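Local coordinates for capsid fiber protein (Bacillus phage phi29, PDB 6QYY) that probably forms the trimeric base of the head fibers on the capsid of phage phi29, at residues Y16-Y21 against A61-I66. Residues are numbered along the deposited sequence; the frame is centred on the assembly and turned at random.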
ATOM      1  N   TYR A  16     -15.283  13.032  -2.978  1.00 22.95           N
ATOM      2  CA  TYR A  16     -15.311  11.663  -3.488  1.00 20.32           C
ATOM      3  C   TYR A  16     -14.862  11.582  -4.939  1.00 21.01           C
ATOM      4  O   TYR A  16     -15.302  10.698  -5.673  1.00 21.63           O
ATOM      5  CB  TYR A  16     -16.693  11.016  -3.316  1.00 24.86           C
ATOM      6  CG  TYR A  16     -17.200  11.285  -1.924  1.00 26.08           C
ATOM      7  CD1 TYR A  16     -16.449  10.875  -0.823  1.00 27.64           C
ATOM      8  CD2 TYR A  16     -18.356  12.037  -1.696  1.00 25.36           C
ATOM      9  CE1 TYR A  16     -16.852  11.149   0.474  1.00 30.65           C
ATOM     10  CE2 TYR A  16     -18.781  12.314  -0.377  1.00 26.87           C
ATOM     11  CZ  TYR A  16     -18.011  11.862   0.690  1.00 37.02           C
ATOM     12  OH  TYR A  16     -18.378  12.113   1.989  1.00 34.35           O
ATOM     13  N   ARG A  17     -13.974  12.479  -5.349  1.00 23.54           N
ATOM     14  CA  ARG A  17     -13.373  12.421  -6.669  1.00 23.97           C
ATOM     15  C   ARG A  17     -11.881  12.162  -6.550  1.00 24.49           C
ATOM     16  O   ARG A  17     -11.230  12.556  -5.573  1.00 23.22           O
ATOM     17  CB  ARG A  17     -13.625  13.712  -7.445  1.00 23.09           C
ATOM     18  CG  ARG A  17     -15.100  14.070  -7.555  1.00 22.63           C
ATOM     19  CD  ARG A  17     -15.840  13.099  -8.451  1.00 23.84           C
ATOM     20  NE  ARG A  17     -17.259  13.442  -8.560  1.00 30.71           N
ATOM     21  CZ  ARG A  17     -17.759  14.266  -9.473  1.00 37.66           C
ATOM     22  NH1 ARG A  17     -16.957  14.841 -10.356  1.00 36.61           N
ATOM     23  NH2 ARG A  17     -19.063  14.520  -9.504  1.00 41.07           N
ATOM     24  N   LEU A  18     -11.351  11.460  -7.541  1.00 24.56           N
ATOM     25  CA  LEU A  18      -9.933  11.132  -7.553  1.00 25.26           C
ATOM     26  C   LEU A  18      -9.106  12.386  -7.805  1.00 26.81           C
ATOM     27  O   LEU A  18      -9.513  13.266  -8.570  1.00 23.17           O
ATOM     28  CB  LEU A  18      -9.642  10.095  -8.644  1.00 24.25           C
ATOM     29  CG  LEU A  18     -10.452   8.804  -8.475  1.00 23.97           C
ATOM     30  CD1 LEU A  18     -10.485   8.031  -9.802  1.00 27.96           C
ATOM     31  CD2 LEU A  18      -9.897   7.952  -7.330  1.00 25.77           C
ATOM     32  N   LEU A  19      -7.940  12.458  -7.162  1.00 24.63           N
ATOM     33  CA  LEU A  19      -7.106  13.654  -7.179  1.00 21.00           C
ATOM     34  C   LEU A  19      -5.728  13.386  -7.778  1.00 21.64           C
ATOM     35  O   LEU A  19      -5.159  12.291  -7.640  1.00 23.91           O
ATOM     36  CB  LEU A  19      -6.898  14.218  -5.774  1.00 23.75           C
ATOM     37  CG  LEU A  19      -8.110  14.681  -4.978  1.00 30.04           C
ATOM     38  CD1 LEU A  19      -7.658  15.059  -3.555  1.00 26.46           C
ATOM     39  CD2 LEU A  19      -8.789  15.850  -5.694  1.00 28.23           C
ATOM     40  N   ALA A  20      -5.211  14.417  -8.437  1.00 25.24           N
ATOM     41  CA  ALA A  20      -3.831  14.506  -8.889  1.00 32.30           C
ATOM     42  C   ALA A  20      -3.119  15.608  -8.110  1.00 30.40           C
ATOM     43  O   ALA A  20      -3.650  16.714  -7.955  1.00 29.03           O
ATOM     44  CB  ALA A  20      -3.762  14.807 -10.392  1.00 29.22           C
ATOM     45  N   TYR A  21      -1.910  15.319  -7.647  1.00 28.40           N
ATOM     46  CA  TYR A  21      -1.088  16.343  -7.027  1.00 26.73           C
ATOM     47  C   TYR A  21      -0.198  16.974  -8.087  1.00 29.31           C
ATOM     48  O   TYR A  21       0.336  16.277  -8.955  1.00 30.86           O
ATOM     49  CB  TYR A  21      -0.232  15.747  -5.916  1.00 24.15           C
ATOM     50  CG  TYR A  21      -1.006  15.171  -4.768  1.00 26.81           C
ATOM     51  CD1 TYR A  21      -2.332  15.527  -4.542  1.00 26.20           C
ATOM     52  CD2 TYR A  21      -0.410  14.252  -3.906  1.00 27.32           C
ATOM     53  CE1 TYR A  21      -3.040  14.996  -3.447  1.00 28.71           C
ATOM     54  CE2 TYR A  21      -1.101  13.736  -2.825  1.00 24.07           C
ATOM     55  CZ  TYR A  21      -2.406  14.097  -2.601  1.00 29.43           C
ATOM     56  OH  TYR A  21      -3.070  13.567  -1.518  1.00 31.08           O
ATOM     57  N   ALA A  61      -6.410   1.007   1.735  1.00 22.96           N
ATOM     58  CA  ALA A  61      -7.012  -0.288   1.454  1.00 27.99           C
ATOM     59  C   ALA A  61      -8.150  -0.071   0.467  1.00 27.25           C
ATOM     60  O   ALA A  61      -8.065  -0.499  -0.689  1.00 28.26           O
ATOM     61  CB  ALA A  61      -7.503  -0.971   2.732  1.00 30.38           C
ATOM     62  N   ALA A  62      -9.196   0.630   0.894  1.00 21.16           N
ATOM     63  CA  ALA A  62     -10.349   0.891   0.042  1.00 21.99           C
ATOM     64  C   ALA A  62     -10.624   2.392  -0.031  1.00 23.34           C
ATOM     65  O   ALA A  62     -10.341   3.139   0.910  1.00 23.65           O
ATOM     66  CB  ALA A  62     -11.590   0.152   0.557  1.00 26.83           C
ATOM     67  N   TRP A  63     -11.163   2.827  -1.164  1.00 20.32           N
ATOM     68  CA  TRP A  63     -11.590   4.217  -1.354  1.00 20.16           C
ATOM     69  C   TRP A  63     -13.061   4.266  -1.735  1.00 25.98           C
ATOM     70  O   TRP A  63     -13.581   3.343  -2.361  1.00 28.68           O
ATOM     71  CB  TRP A  63     -10.807   4.915  -2.461  1.00 19.53           C
ATOM     72  CG  TRP A  63      -9.447   5.367  -2.108  1.00 21.15           C
ATOM     73  CD1 TRP A  63      -8.906   5.487  -0.853  1.00 23.18           C
ATOM     74  CD2 TRP A  63      -8.440   5.774  -3.026  1.00 22.94           C
ATOM     75  NE1 TRP A  63      -7.611   5.945  -0.949  1.00 28.76           N
ATOM     76  CE2 TRP A  63      -7.298   6.119  -2.272  1.00 25.64           C
ATOM     77  CE3 TRP A  63      -8.380   5.863  -4.424  1.00 26.85           C
ATOM     78  CZ2 TRP A  63      -6.110   6.561  -2.871  1.00 25.63           C
ATOM     79  CZ3 TRP A  63      -7.200   6.311  -5.017  1.00 29.76           C
ATOM     80  CH2 TRP A  63      -6.082   6.641  -4.244  1.00 30.66           C
ATOM     81  N   GLN A  64     -13.722   5.368  -1.375  1.00 20.17           N
ATOM     82  CA  GLN A  64     -15.067   5.669  -1.851  1.00 18.68           C
ATOM     83  C   GLN A  64     -14.967   6.732  -2.934  1.00 23.64           C
ATOM     84  O   GLN A  64     -14.441   7.823  -2.682  1.00 23.57           O
ATOM     85  CB  GLN A  64     -15.953   6.163  -0.704  1.00 25.21           C
ATOM     86  CG  GLN A  64     -16.330   5.084   0.232  1.00 32.87           C
ATOM     87  CD  GLN A  64     -16.897   5.609   1.538  1.00 30.35           C
ATOM     88  OE1 GLN A  64     -16.593   6.718   1.997  1.00 35.56           O
ATOM     89  NE2 GLN A  64     -17.718   4.803   2.140  1.00 22.22           N
ATOM     90  N   VAL A  65     -15.469   6.416  -4.135  1.00 21.79           N
ATOM     91  CA  VAL A  65     -15.365   7.298  -5.295  1.00 21.10           C
ATOM     92  C   VAL A  65     -16.692   7.334  -6.048  1.00 18.31           C
ATOM     93  O   VAL A  65     -17.373   6.314  -6.189  1.00 23.51           O
ATOM     94  CB  VAL A  65     -14.238   6.860  -6.261  1.00 23.97           C
ATOM     95  CG1 VAL A  65     -14.069   7.908  -7.355  1.00 24.50           C
ATOM     96  CG2 VAL A  65     -12.915   6.668  -5.507  1.00 24.21           C
ATOM     97  N   ILE A  66     -17.046   8.507  -6.567  1.00 18.80           N
ATOM     98  CA  ILE A  66     -18.230   8.616  -7.417  1.00 20.25           C
ATOM     99  C   ILE A  66     -18.011   7.851  -8.721  1.00 25.00           C
ATOM    100  O   ILE A  66     -16.979   8.006  -9.387  1.00 24.84           O
ATOM    101  CB  ILE A  66     -18.553  10.092  -7.704  1.00 20.11           C
ATOM    102  CG1 ILE A  66     -18.878  10.842  -6.391  1.00 23.61           C
ATOM    103  CG2 ILE A  66     -19.728  10.189  -8.654  1.00 25.62           C
ATOM    104  CD1 ILE A  66     -20.104  10.338  -5.722  1.00 25.56           C
TER
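Tyr16 O takes a backbone hydrogen bond from Ile66 N, 2.9 Å long and nearly straight (168° at the hydrogen). The same oxygen also receives a CA-H...O contact from Val65 CA at 3.4 Å, so two neighbouring residues of one strand converge on it. Beside it, Tyr16 CB meets Ile66 CG1 at 3.8 Å. Arg17 starts out away from Ile66, but its chain bends at chi2 (-69°) and brings Arg17 NE back to within 3.7 Å of Ile66 CB, the two side chains crossing obliquely. That NE is buried against the isoleucine without a polar partner, whereas NH1 bonds to Asp82 O.

Leu18 works on the buried side. Leu18 CD2 touches both Val65 CG2, 3.8 Å away, and the six-membered ring of Trp63, which lie to the same side of it; Trp63 CE3 is 3.9 Å from Leu18 CD2 and the approach is oblique. Leu18 and Val65 cross at about a right angle. Val65 CG1, anti to its own nitrogen (chi1 -173°), reaches Leu18 CG at 3.9 Å.

The contact joins the two beta-sheets of the chain: residues 16-18 lead into strand 18-23 of the mixed sheet, and strand 62-66 edges the antiparallel one beside 107-112. Tyr41 meets Trp63 edge-to-face, Val42 packs on Trp63 and Val65, and Leu117 of the third subunit packs on Trp63.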